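Local coordinates for protein putative esterase/lipase/thioesterase (Silicibacter sp., PDB 2PBL) that probably hydrolyses carboxylic ester or thioester bonds, although its natural substrate is not known, at residues A12-A17 / H241-I246; F56-T61 / G88-G93; F77-W82 / M98-L103; M146-V151 / V197-R202. All blocks are in the same frame, centred on the assembly; numbering follows the deposited sequence.

The chain meets its first partner almost at once: in contact 1 the N-terminal loop 12-17 packs on loop 241-246, which follows strand 233-237, so one loop of more than 220 residues encloses the other three contacts. Nested within it, contact 2 joins the turn after strand 52-56 to the end of helix 87-91, and contact 3 joins loop 77-82 to the end of strand 94-99. These two cross, since their segments alternate along the chain. Contact 4 follows in series, tying the loops after helices 138-145 and 188-193 on the opposite side of the chain's centre from contact 1. Ile246 of contact 1 packs on Trp82 of contact 3.

Contact 1 of 4, residues A12-A17 / H241-I246; sequences AYIEGA and HHFNVI
The loop that carries His242, the probable histidine of a Ser-His-Glu triad, receives the N-terminal segment chiefly through Ile14, which heads a type II turn running to Ala17. Each branch of Ile14 takes a different ring. CG2, anti to the backbone N (CG1 has chi1 -68°), lies over the face of the His241 imidazole, 3.6 Å from CE1 in a CH-pi contact. CD1 reaches over the Phe243 ring, 3.8 Å from CD2, while Ala17 CB comes to that ring's edge, 4.0 Å from CE2. The His241 ring is held from several directions. Asn244 OD1 sits over the face opposite Ile14 and accepts the backbone N-H of His241 (2.9 Å, 161°). The N-H of Phe243 approaches ND1 almost in the plane of the imidazole, N to ND1 3.2 Å, which fixes the ring's rotation. At the far edge a water links NE2 to Glu15 O. With alanine in place of His241, the Phe243 N-H would probably lose its acceptor and a gap open beside Ile14 CG2. Ile14 CD1 also touches His242 at CB, while the ring leads away to hydrogen bonds with Ser137 and Glu215. Phe243 also meets Tyr20 of helix 20-35 edge-to-face, while Val245 and Ile246 rest on His136 at the end of strand 131-136.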
loop_
_atom_site.group_PDB
_atom_site.type_symbol
_atom_site.label_atom_id
_atom_site.label_comp_id
_atom_site.label_asym_id
_atom_site.label_seq_id
_atom_site.Cartn_x
_atom_site.Cartn_y
_atom_site.Cartn_z
ATOM N N ALA A 12 -4.239 19.596 2.836
ATOM C CA ALA A 12 -4.742 20.964 2.649
ATOM C C ALA A 12 -6.179 21.033 2.172
ATOM O O ALA A 12 -6.822 22.064 2.353
ATOM C CB ALA A 12 -3.867 21.719 1.664
ATOM N N TYR A 13 -6.661 19.952 1.556
ATOM C CA TYR A 13 -8.014 19.866 1.014
ATOM C C TYR A 13 -8.935 18.917 1.739
ATOM O O TYR A 13 -10.041 18.658 1.272
ATOM C CB TYR A 13 -7.939 19.463 -0.454
ATOM C CG TYR A 13 -7.285 20.533 -1.236
ATOM C CD1 TYR A 13 -8.029 21.613 -1.693
ATOM C CD2 TYR A 13 -5.917 20.531 -1.450
ATOM C CE1 TYR A 13 -7.437 22.641 -2.392
ATOM C CE2 TYR A 13 -5.306 21.558 -2.137
ATOM C CZ TYR A 13 -6.083 22.615 -2.613
ATOM O OH TYR A 13 -5.517 23.660 -3.304
ATOM N N ILE A 14 -8.512 18.426 2.890
ATOM C CA ILE A 14 -9.296 17.475 3.629
ATOM C C ILE A 14 -9.652 18.089 4.963
ATOM O O ILE A 14 -8.768 18.475 5.738
ATOM C CB ILE A 14 -8.487 16.149 3.815
ATOM C CG1 ILE A 14 -8.308 15.445 2.463
ATOM C CG2 ILE A 14 -9.189 15.235 4.766
ATOM C CD1 ILE A 14 -7.267 14.322 2.525
ATOM N N GLU A 15 -10.953 18.181 5.232
ATOM C CA GLU A 15 -11.395 18.745 6.499
ATOM C C GLU A 15 -11.001 17.752 7.595
ATOM O O GLU A 15 -11.235 16.520 7.489
ATOM C CB GLU A 15 -12.918 19.065 6.544
ATOM C CG GLU A 15 -13.835 17.891 7.018
ATOM C CD GLU A 15 -15.323 18.242 7.099
ATOM O OE1 GLU A 15 -15.682 19.433 6.895
ATOM O OE2 GLU A 15 -16.127 17.307 7.376
ATOM N N GLY A 16 -10.377 18.285 8.638
ATOM C CA GLY A 16 -9.937 17.476 9.776
ATOM C C GLY A 16 -8.679 16.684 9.481
ATOM O O GLY A 16 -8.355 15.746 10.223
ATOM N N ALA A 17 -7.948 17.078 8.436
ATOM C CA ALA A 17 -6.736 16.374 8.030
ATOM C C ALA A 17 -5.765 16.098 9.214
ATOM O O ALA A 17 -5.194 15.002 9.358
ATOM C CB ALA A 17 -6.028 17.164 6.938
ATOM N N HIS A 241 -12.213 10.741 0.434
ATOM C CA HIS A 241 -11.015 11.554 0.228
ATOM C C HIS A 241 -9.806 10.661 0.508
ATOM O O HIS A 241 -9.961 9.489 0.778
ATOM C CB HIS A 241 -10.996 12.870 1.032
ATOM C CG HIS A 241 -11.230 12.703 2.489
ATOM N ND1 HIS A 241 -10.334 12.073 3.321
ATOM C CD2 HIS A 241 -12.242 13.128 3.273
ATOM C CE1 HIS A 241 -10.816 12.056 4.546
ATOM N NE2 HIS A 241 -11.970 12.697 4.546
ATOM N N HIS A 242 -8.606 11.210 0.397
ATOM C CA HIS A 242 -7.372 10.402 0.504
ATOM C C HIS A 242 -7.170 9.726 1.833
ATOM O O HIS A 242 -6.476 8.713 1.908
ATOM C CB HIS A 242 -6.156 11.298 0.153
ATOM C CG HIS A 242 -4.932 10.547 -0.273
ATOM N ND1 HIS A 242 -4.883 9.803 -1.433
ATOM C CD2 HIS A 242 -3.702 10.459 0.284
ATOM C CE1 HIS A 242 -3.685 9.265 -1.557
ATOM N NE2 HIS A 242 -2.938 9.672 -0.546
ATOM N N PHE A 243 -7.739 10.283 2.892
ATOM C CA PHE A 243 -7.526 9.758 4.218
ATOM C C PHE A 243 -8.591 8.827 4.726
ATOM O O PHE A 243 -8.260 7.993 5.537
ATOM C CB PHE A 243 -7.282 10.878 5.226
ATOM C CG PHE A 243 -6.056 11.685 4.967
ATOM C CD1 PHE A 243 -5.052 11.269 4.116
ATOM C CD2 PHE A 243 -5.847 12.837 5.706
ATOM C CE1 PHE A 243 -3.942 12.052 3.919
ATOM C CE2 PHE A 243 -4.718 13.609 5.522
ATOM C CZ PHE A 243 -3.770 13.217 4.640
ATOM N N ASN A 244 -9.849 8.939 4.295
ATOM C CA ASN A 244 -10.866 7.982 4.757
ATOM C C ASN A 244 -11.203 6.862 3.756
ATOM O O ASN A 244 -12.019 5.961 4.071
ATOM C CB ASN A 244 -12.153 8.658 5.270
ATOM C CG ASN A 244 -12.898 9.371 4.228
ATOM O OD1 ASN A 244 -12.472 9.479 3.072
ATOM N ND2 ASN A 244 -14.074 9.898 4.628
ATOM N N VAL A 245 -10.600 6.918 2.570
ATOM C CA VAL A 245 -10.759 5.894 1.510
ATOM C C VAL A 245 -10.365 4.501 2.016
ATOM O O VAL A 245 -10.992 3.518 1.656
ATOM C CB VAL A 245 -9.964 6.257 0.210
ATOM C CG1 VAL A 245 -8.467 6.217 0.398
ATOM C CG2 VAL A 245 -10.356 5.339 -0.932
ATOM N N ILE A 246 -9.366 4.467 2.901
ATOM C CA ILE A 246 -8.881 3.236 3.528
ATOM C C ILE A 246 -9.735 2.758 4.705
ATOM O O ILE A 246 -9.599 1.622 5.159
ATOM C CB ILE A 246 -7.420 3.414 4.033
ATOM C CG1 ILE A 246 -7.325 4.476 5.169
ATOM C CG2 ILE A 246 -6.498 3.759 2.881
ATOM C CD1 ILE A 246 -5.869 4.778 5.629
HETATM O O HOH W 1 -12.538 14.339 7.002
#

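Contact 2 of 4, residues F56-T61 / G88-G93; sequences FLPEGT and GALSKG
Leu90, on the last turn of helix 87-91, packs against the chain leaving strand 52-56, where, in the alpha/beta-hydrolase fold, a short helix leads into strand 94-99 of the sheet. From CB, the first torsion sets CG beside the backbone N (chi1 -82°), and the fork at CG then sends both methyls to the strand end. CD1 meets Phe56 CB at 4.1 Å, alongside the start of that side chain and not its ring, which turns off to meet Phe31 edge-to-face. CD2 goes deeper into the backbone: it lies 3.4 Å from Phe56 O and 3.6 Å from the carbonyl carbon of Leu57, with Pro58 CD a little farther off. One methyl thus covers two successive peptide groups. The pyrrolidine of Pro58 continues the contact toward the helix end, its CB passing Leu90 O and its CG touching Gly93 O at 3.5 Å. There the helix closes in a Schellman motif, with Gly93 at positive phi (96°) and its N bonded back to Leu90 O; a side chain there would collide with the carbonyl oxygen of Lys92. Polar links across the contact run through water. One water gives a hydrogen bond to Leu90 O and accepts from Glu59 N, and another donates to Thr61 O at 2.7 Å while reaching Gly93 O only weakly.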
loop_
_atom_site.group_PDB
_atom_site.type_symbol
_atom_site.label_atom_id
_atom_site.label_comp_id
_atom_site.label_asym_id
_atom_site.label_seq_id
_atom_site.Cartn_x
_atom_site.Cartn_y
_atom_site.Cartn_z
ATOM N N PHE A 56 -0.636 -10.273 11.774
ATOM C CA PHE A 56 -1.867 -10.479 12.514
ATOM C C PHE A 56 -2.533 -11.755 12.026
ATOM O O PHE A 56 -2.876 -11.887 10.849
ATOM C CB PHE A 56 -2.799 -9.264 12.407
ATOM C CG PHE A 56 -2.121 -7.986 12.805
ATOM C CD1 PHE A 56 -1.739 -7.782 14.120
ATOM C CD2 PHE A 56 -1.786 -7.029 11.859
ATOM C CE1 PHE A 56 -1.050 -6.653 14.478
ATOM C CE2 PHE A 56 -1.088 -5.890 12.230
ATOM C CZ PHE A 56 -0.743 -5.707 13.529
ATOM N N LEU A 57 -2.770 -12.667 12.966
ATOM C CA LEU A 57 -3.319 -13.986 12.658
ATOM C C LEU A 57 -4.776 -14.043 12.990
ATOM O O LEU A 57 -5.170 -13.475 14.030
ATOM C CB LEU A 57 -2.620 -15.040 13.507
ATOM C CG LEU A 57 -1.106 -15.064 13.337
ATOM C CD1 LEU A 57 -0.461 -15.973 14.317
ATOM C CD2 LEU A 57 -0.702 -15.439 11.922
ATOM N N PRO A 58 -5.579 -14.740 12.142
ATOM C CA PRO A 58 -6.985 -14.938 12.415
ATOM C C PRO A 58 -7.100 -16.032 13.449
ATOM O O PRO A 58 -6.103 -16.640 13.822
ATOM C CB PRO A 58 -7.550 -15.432 11.064
ATOM C CG PRO A 58 -6.444 -16.153 10.445
ATOM C CD PRO A 58 -5.171 -15.459 10.915
ATOM N N GLU A 59 -8.314 -16.297 13.898
ATOM C CA GLU A 59 -8.483 -17.344 14.889
ATOM C C GLU A 59 -8.270 -18.748 14.353
ATOM O O GLU A 59 -7.652 -19.562 15.023
ATOM C CB GLU A 59 -9.844 -17.237 15.552
ATOM C CG GLU A 59 -9.917 -16.127 16.548
ATOM C CD GLU A 59 -11.154 -16.264 17.392
ATOM O OE1 GLU A 59 -12.235 -15.869 16.939
ATOM O OE2 GLU A 59 -11.007 -16.774 18.503
ATOM N N GLY A 60 -8.791 -19.076 13.181
ATOM C CA GLY A 60 -8.550 -20.433 12.658
ATOM C C GLY A 60 -7.311 -20.505 11.775
ATOM O O GLY A 60 -6.460 -19.617 11.792
ATOM N N THR A 61 -7.215 -21.575 11.008
ATOM C CA THR A 61 -6.177 -21.726 9.981
ATOM C C THR A 61 -6.372 -20.630 8.919
ATOM O O THR A 61 -7.456 -20.459 8.387
ATOM C CB THR A 61 -6.284 -23.069 9.306
ATOM O OG1 THR A 61 -6.010 -24.085 10.277
ATOM C CG2 THR A 61 -5.278 -23.180 8.161
ATOM N N GLY A 88 -11.179 -6.260 8.839
ATOM C CA GLY A 88 -12.085 -6.844 7.871
ATOM C C GLY A 88 -11.575 -8.150 7.264
ATOM O O GLY A 88 -12.304 -9.149 7.216
ATOM N N ALA A 89 -10.309 -8.159 6.840
ATOM C CA ALA A 89 -9.720 -9.382 6.263
ATOM C C ALA A 89 -9.535 -10.456 7.313
ATOM O O ALA A 89 -9.737 -11.614 7.018
ATOM C CB ALA A 89 -8.381 -9.063 5.596
ATOM N N LEU A 90 -9.101 -10.071 8.515
ATOM C CA LEU A 90 -8.962 -11.024 9.619
ATOM C C LEU A 90 -10.272 -11.752 9.864
ATOM O O LEU A 90 -10.272 -12.945 10.041
ATOM C CB LEU A 90 -8.528 -10.335 10.908
ATOM C CG LEU A 90 -7.056 -10.018 11.135
ATOM C CD1 LEU A 90 -6.904 -9.194 12.406
ATOM C CD2 LEU A 90 -6.241 -11.279 11.226
ATOM N N SER A 91 -11.390 -11.039 9.840
ATOM C CA SER A 91 -12.693 -11.653 10.080
ATOM C C SER A 91 -13.080 -12.666 9.008
ATOM O O SER A 91 -13.892 -13.539 9.276
ATOM C CB SER A 91 -13.806 -10.605 10.212
ATOM O OG SER A 91 -14.164 -10.110 8.940
ATOM N N LYS A 92 -12.523 -12.532 7.794
ATOM C CA LYS A 92 -12.775 -13.463 6.702
ATOM C C LYS A 92 -11.751 -14.627 6.709
ATOM O O LYS A 92 -11.797 -15.506 5.849
ATOM C CB LYS A 92 -12.775 -12.733 5.354
ATOM C CG LYS A 92 -13.982 -11.784 5.165
ATOM C CD LYS A 92 -14.109 -11.321 3.717
ATOM C CE LYS A 92 -14.726 -12.342 2.747
ATOM N NZ LYS A 92 -14.663 -11.898 1.284
ATOM N N GLY A 93 -10.836 -14.628 7.683
ATOM C CA GLY A 93 -9.872 -15.708 7.839
ATOM C C GLY A 93 -8.498 -15.524 7.223
ATOM O O GLY A 93 -7.738 -16.477 7.162
HETATM O O HOH W 2 -10.376 -14.500 12.888
HETATM O O HOH W 3 -9.377 -18.804 9.186
#

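Contact 3 of 4, residues F77-W82 / M98-L103; sequences FDKSSW and MPSYEL
The 3-10 turn 79-81, opened by an Asx turn at Asp78, lies against the chain leaving strand 94-99, near a bound molecule of unknown identity, beside Phe77, that may mark a pocket. The one direct hydrogen bond between the segments runs from Lys79 N to Ser100 OG, 2.9 Å long and nearly straight at 166°. The same hydroxyl oxygen has Asp78 CB and Lys79 CG beside it, the latter at 3.2 Å. With CG lying between its backbone N and carbonyl carbon (chi1 65°), the Lys79 chain runs across the strand end and away from it, CD 3.5 Å from Met98 O; NZ forms a salt bridge with Asp54 and a hydrogen bond with Asn42. Met98, a selenomethionine with an extended chain, brings CE to 3.2 Å from Trp82 O and SE to 4.0 Å from Trp82 CB. Leu103 CD1 packs against the carbonyl oxygen of Phe77, 3.9 Å away. Within the turn, Asp78 OD1 accepts from Ser80 N on its anti side, out of the carboxylate plane; in one of two conformers Ser80 OG donates on the syn side. A leucine at Asp78 would probably leave the Ser80 N-H without this acceptor and let the turn relax. The chemistry implies a division of labour: the carboxylate shapes the turn, a serine hydroxyl ties it to the strand end, and the charge of buried Lys79 is probably balanced by Asp54.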
loop_
_atom_site.group_PDB
_atom_site.type_symbol
_atom_site.label_atom_id
_atom_site.label_comp_id
_atom_site.label_asym_id
_atom_site.label_seq_id
_atom_site.Cartn_x
_atom_site.Cartn_y
_atom_site.Cartn_z
ATOM N N PHE A 77 5.426 8.058 8.261
ATOM C CA PHE A 77 4.672 6.947 8.834
ATOM C C PHE A 77 5.494 5.662 8.832
ATOM O O PHE A 77 6.563 5.582 8.221
ATOM C CB PHE A 77 3.296 6.766 8.175
ATOM C CG PHE A 77 2.450 8.014 8.214
ATOM C CD1 PHE A 77 1.640 8.287 9.305
ATOM C CD2 PHE A 77 2.494 8.904 7.205
ATOM C CE1 PHE A 77 0.855 9.450 9.352
ATOM C CE2 PHE A 77 1.726 10.078 7.250
ATOM C CZ PHE A 77 0.917 10.341 8.341
ATOM N N ASP A 78 5.031 4.714 9.631
ATOM C CA ASP A 78 5.577 3.368 9.682
ATOM C C ASP A 78 4.349 2.467 9.818
ATOM O O ASP A 78 3.212 2.935 9.790
ATOM C CB ASP A 78 6.636 3.191 10.797
ATOM C CG ASP A 78 6.111 3.498 12.173
ATOM O OD1 ASP A 78 4.943 3.302 12.452
ATOM O OD2 ASP A 78 6.911 3.925 13.020
ATOM N N LYS A 79 4.582 1.180 9.986
ATOM C CA LYS A 79 3.499 0.216 10.093
ATOM C C LYS A 79 2.561 0.389 11.272
ATOM O O LYS A 79 1.413 -0.065 11.196
ATOM C CB LYS A 79 4.062 -1.212 10.158
ATOM C CG LYS A 79 4.912 -1.519 11.404
ATOM C CD LYS A 79 5.648 -2.868 11.279
ATOM C CE LYS A 79 6.697 -3.011 12.366
ATOM N NZ LYS A 79 6.102 -2.761 13.722
ATOM N N SER A 80 3.031 1.058 12.330
ATOM C CA SER A 80 2.263 1.169 13.566
ATOM C C SER A 80 1.007 2.025 13.516
ATOM O O SER A 80 0.198 1.931 14.429
ATOM C CB SER A 80 3.126 1.639 14.737
ATOM O OG SER A 80 3.457 3.019 14.649
ATOM N N SER A 81 0.836 2.845 12.494
ATOM C CA SER A 81 -0.381 3.655 12.372
ATOM C C SER A 81 -1.560 2.967 11.675
ATOM O O SER A 81 -2.639 3.576 11.547
ATOM C CB SER A 81 -0.056 4.908 11.601
ATOM O OG SER A 81 0.754 5.767 12.402
ATOM N N TRP A 82 -1.417 1.693 11.298
ATOM C CA TRP A 82 -2.427 1.077 10.418
ATOM C C TRP A 82 -2.985 -0.287 10.783
ATOM O O TRP A 82 -3.784 -0.816 10.044
ATOM C CB TRP A 82 -1.840 0.964 9.014
ATOM C CG TRP A 82 -0.990 2.146 8.601
ATOM C CD1 TRP A 82 0.368 2.231 8.695
ATOM C CD2 TRP A 82 -1.442 3.429 8.160
ATOM N NE1 TRP A 82 0.789 3.474 8.309
ATOM C CE2 TRP A 82 -0.301 4.225 7.958
ATOM C CE3 TRP A 82 -2.705 3.972 7.871
ATOM C CZ2 TRP A 82 -0.381 5.543 7.500
ATOM C CZ3 TRP A 82 -2.781 5.268 7.421
ATOM C CH2 TRP A 82 -1.626 6.037 7.214
HETATM N N MSE A 98 1.810 -6.281 7.575
HETATM C CA MSE A 98 2.008 -4.863 7.344
HETATM C C MSE A 98 3.467 -4.452 7.496
HETATM O O MSE A 98 3.972 -4.357 8.578
HETATM C CB MSE A 98 1.118 -4.035 8.265
HETATM C CG MSE A 98 -0.318 -4.093 7.821
HETATM SE SE MSE A 98 -1.481 -2.977 8.947
HETATM C CE MSE A 98 -3.159 -3.289 8.135
ATOM N N PRO A 99 4.169 -4.211 6.375
ATOM C CA PRO A 99 5.557 -3.835 6.625
ATOM C C PRO A 99 5.795 -2.348 6.786
ATOM O O PRO A 99 4.986 -1.493 6.338
ATOM C CB PRO A 99 6.246 -4.274 5.327
ATOM C CG PRO A 99 5.221 -3.993 4.319
ATOM C CD PRO A 99 3.892 -4.349 4.941
ATOM N N SER A 100 6.923 -2.062 7.437
ATOM C CA SER A 100 7.533 -0.762 7.451
ATOM C C SER A 100 8.631 -0.889 6.385
ATOM O O SER A 100 8.896 -1.999 5.839
ATOM C CB SER A 100 8.164 -0.470 8.820
ATOM O OG SER A 100 7.228 -0.080 9.802
ATOM N N TYR A 101 9.279 0.230 6.153
ATOM C CA TYR A 101 10.328 0.365 5.178
ATOM C C TYR A 101 11.065 1.657 5.459
ATOM O O TYR A 101 10.508 2.553 6.105
ATOM C CB TYR A 101 9.723 0.363 3.792
ATOM C CG TYR A 101 8.541 1.301 3.570
ATOM C CD1 TYR A 101 8.725 2.647 3.172
ATOM C CD2 TYR A 101 7.235 0.831 3.712
ATOM C CE1 TYR A 101 7.627 3.491 2.967
ATOM C CE2 TYR A 101 6.133 1.661 3.480
ATOM C CZ TYR A 101 6.325 2.976 3.126
ATOM O OH TYR A 101 5.200 3.747 2.922
ATOM N N GLU A 102 12.320 1.726 5.037
ATOM C CA GLU A 102 13.084 2.966 5.153
ATOM C C GLU A 102 12.466 4.009 4.235
ATOM O O GLU A 102 11.786 3.694 3.258
ATOM C CB GLU A 102 14.549 2.772 4.857
ATOM C CG GLU A 102 15.198 1.861 5.834
ATOM C CD GLU A 102 16.674 1.735 5.553
ATOM O OE1 GLU A 102 17.021 0.751 4.918
ATOM O OE2 GLU A 102 17.443 2.661 5.887
ATOM N N LEU A 103 12.729 5.257 4.582
ATOM C CA LEU A 103 12.088 6.396 3.959
ATOM C C LEU A 103 13.082 7.270 3.247
ATOM O O LEU A 103 14.272 7.245 3.545
ATOM C CB LEU A 103 11.424 7.215 5.061
ATOM C CG LEU A 103 10.392 6.507 5.942
ATOM C CD1 LEU A 103 9.902 7.371 7.116
ATOM C CD2 LEU A 103 9.214 6.092 5.086
#

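Contact 4 of 4, residues M146-V151 / V197-R202; sequences MLDPEV and VEMQNR
Two irregular loops meet with their backbones closest at Leu147 and Arg202, whose CA atoms lie 5.0 Å apart. Leu147 O points at Arg202 CA in a CA-H...O contact of 3.2 Å, and Asn201 O lies 3.4 Å from Pro149 CD. The chain 146-151 turns at Asp148: OD1 accepts the N-H of Glu150 at 3.1 Å, closing an Asx turn in which the donor sits well above the carboxylate plane. The other oxygen, OD2, forms a salt bridge with Arg145 of the preceding helix, so the carboxylate is held from two directions. Across the contact the apolar contact comes mainly from Met199, a selenomethionine. Its chain bends at the last torsion (chi3 53°), carrying the terminal CE to 3.4 Å from Asp148 N and 3.7 Å from Asp148 CB, with Leu147 CB slightly farther away at 4.0 Å. The methyl therefore meets backbone and CB atoms at the peptide joining Leu147 to Asp148. Arg202 bends back on its own loop, NH1 making a weak hydrogen bond with Met199 O, while Trp230 offers a cation-pi partner; Leu147 and Met199 also pack on the Trp230 side chain. Packing of this kind joins peripheral connections of the alpha/beta-hydrolase fold: the loop after helix 138-145, which follows the probable nucleophile elbow, is tied to the loop leading into strand 206-212, with helix 217-230 alongside through Trp230.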
loop_
_atom_site.group_PDB
_atom_site.type_symbol
_atom_site.label_atom_id
_atom_site.label_comp_id
_atom_site.label_asym_id
_atom_site.label_seq_id
_atom_site.Cartn_x
_atom_site.Cartn_y
_atom_site.Cartn_z
HETATM N N MSE A 146 4.985 -4.939 -7.125
HETATM C CA MSE A 146 5.141 -6.353 -6.761
HETATM C C MSE A 146 4.715 -7.298 -7.862
HETATM O O MSE A 146 5.029 -8.485 -7.799
HETATM C CB MSE A 146 4.376 -6.661 -5.496
HETATM C CG MSE A 146 4.867 -5.933 -4.233
HETATM SE SE MSE A 146 6.766 -6.243 -3.948
HETATM C CE MSE A 146 7.482 -4.487 -4.774
ATOM N N LEU A 147 3.994 -6.797 -8.870
ATOM C CA LEU A 147 3.590 -7.630 -9.988
ATOM C C LEU A 147 4.698 -7.729 -11.041
ATOM O O LEU A 147 4.529 -8.444 -12.027
ATOM C CB LEU A 147 2.300 -7.130 -10.615
ATOM C CG LEU A 147 1.061 -7.338 -9.754
ATOM C CD1 LEU A 147 -0.174 -6.682 -10.378
ATOM C CD2 LEU A 147 0.838 -8.853 -9.570
ATOM N N ASP A 148 5.793 -7.002 -10.837
ATOM C CA ASP A 148 6.949 -7.039 -11.723
ATOM C C ASP A 148 7.826 -8.294 -11.406
ATOM O O ASP A 148 8.392 -8.403 -10.323
ATOM C CB ASP A 148 7.747 -5.785 -11.527
ATOM C CG ASP A 148 8.840 -5.619 -12.566
ATOM O OD1 ASP A 148 9.219 -6.602 -13.242
ATOM O OD2 ASP A 148 9.322 -4.478 -12.676
ATOM N N PRO A 149 7.910 -9.247 -12.355
ATOM C CA PRO A 149 8.703 -10.457 -12.116
ATOM C C PRO A 149 10.170 -10.258 -11.869
ATOM O O PRO A 149 10.860 -11.182 -11.419
ATOM C CB PRO A 149 8.485 -11.280 -13.396
ATOM C CG PRO A 149 7.123 -10.755 -13.901
ATOM C CD PRO A 149 7.249 -9.297 -13.671
ATOM N N GLU A 150 10.683 -9.088 -12.235
ATOM C CA GLU A 150 12.076 -8.743 -11.967
ATOM C C GLU A 150 12.258 -8.269 -10.537
ATOM O O GLU A 150 13.369 -8.205 -10.017
ATOM C CB GLU A 150 12.503 -7.664 -12.974
ATOM C CG GLU A 150 13.957 -7.433 -13.071
ATOM C CD GLU A 150 14.320 -6.472 -14.185
ATOM O OE1 GLU A 150 14.249 -6.888 -15.361
ATOM O OE2 GLU A 150 14.791 -5.339 -13.897
ATOM N N VAL A 151 11.155 -7.902 -9.894
ATOM C CA VAL A 151 11.177 -7.423 -8.522
ATOM C C VAL A 151 10.898 -8.504 -7.469
ATOM O O VAL A 151 11.664 -8.646 -6.509
ATOM C CB VAL A 151 10.234 -6.208 -8.364
ATOM C CG1 VAL A 151 10.177 -5.717 -6.940
ATOM C CG2 VAL A 151 10.703 -5.059 -9.297
ATOM N N VAL A 197 2.921 2.411 -14.548
ATOM C CA VAL A 197 2.379 2.508 -15.900
ATOM C C VAL A 197 3.372 1.993 -16.952
ATOM O O VAL A 197 2.947 1.576 -18.020
ATOM C CB VAL A 197 1.926 3.937 -16.313
ATOM C CG1 VAL A 197 0.841 4.403 -15.462
ATOM C CG2 VAL A 197 3.104 4.915 -16.332
ATOM N N GLU A 198 4.662 1.973 -16.619
ATOM C CA GLU A 198 5.718 1.484 -17.534
ATOM C C GLU A 198 5.946 -0.013 -17.567
ATOM O O GLU A 198 6.704 -0.521 -18.394
ATOM C CB GLU A 198 7.036 2.150 -17.159
ATOM C CG GLU A 198 6.968 3.616 -17.326
ATOM C CD GLU A 198 6.719 4.025 -18.771
ATOM O OE1 GLU A 198 7.481 3.571 -19.649
ATOM O OE2 GLU A 198 5.756 4.794 -19.001
HETATM N N MSE A 199 5.310 -0.730 -16.647
HETATM C CA MSE A 199 5.537 -2.149 -16.506
HETATM C C MSE A 199 4.786 -2.882 -17.532
HETATM O O MSE A 199 3.575 -2.787 -17.610
HETATM C CB MSE A 199 5.127 -2.607 -15.111
HETATM C CG MSE A 199 6.074 -2.232 -14.114
HETATM SE SE MSE A 199 5.173 -2.432 -12.295
HETATM C CE MSE A 199 4.488 -4.268 -12.346
ATOM N N GLN A 200 5.523 -3.627 -18.339
ATOM C CA GLN A 200 4.915 -4.400 -19.397
ATOM C C GLN A 200 4.743 -5.835 -19.026
ATOM O O GLN A 200 3.865 -6.506 -19.553
ATOM C CB GLN A 200 5.753 -4.250 -20.651
ATOM C CG GLN A 200 5.974 -2.807 -21.057
ATOM C CD GLN A 200 4.668 -2.050 -21.277
ATOM O OE1 GLN A 200 3.603 -2.646 -21.532
ATOM N NE2 GLN A 200 4.737 -0.720 -21.160
ATOM N N ASN A 201 5.545 -6.328 -18.104
ATOM C CA ASN A 201 5.461 -7.705 -17.719
ATOM C C ASN A 201 4.884 -7.741 -16.353
ATOM O O ASN A 201 5.407 -7.076 -15.461
ATOM C CB ASN A 201 6.854 -8.321 -17.721
ATOM C CG ASN A 201 7.529 -8.174 -19.059
ATOM O OD1 ASN A 201 8.615 -7.581 -19.157
ATOM N ND2 ASN A 201 6.852 -8.642 -20.118
ATOM N N ARG A 202 3.774 -8.463 -16.183
ATOM C CA ARG A 202 3.170 -8.539 -14.881
ATOM C C ARG A 202 2.715 -9.937 -14.534
ATOM O O ARG A 202 2.282 -10.666 -15.393
ATOM C CB ARG A 202 1.987 -7.587 -14.796
ATOM C CG ARG A 202 2.392 -6.143 -15.051
ATOM C CD ARG A 202 1.258 -5.210 -14.974
ATOM N NE ARG A 202 0.154 -5.515 -15.888
ATOM C CZ ARG A 202 0.060 -5.112 -17.149
ATOM N NH1 ARG A 202 1.018 -4.396 -17.726
ATOM N NH2 ARG A 202 -1.018 -5.441 -17.850
#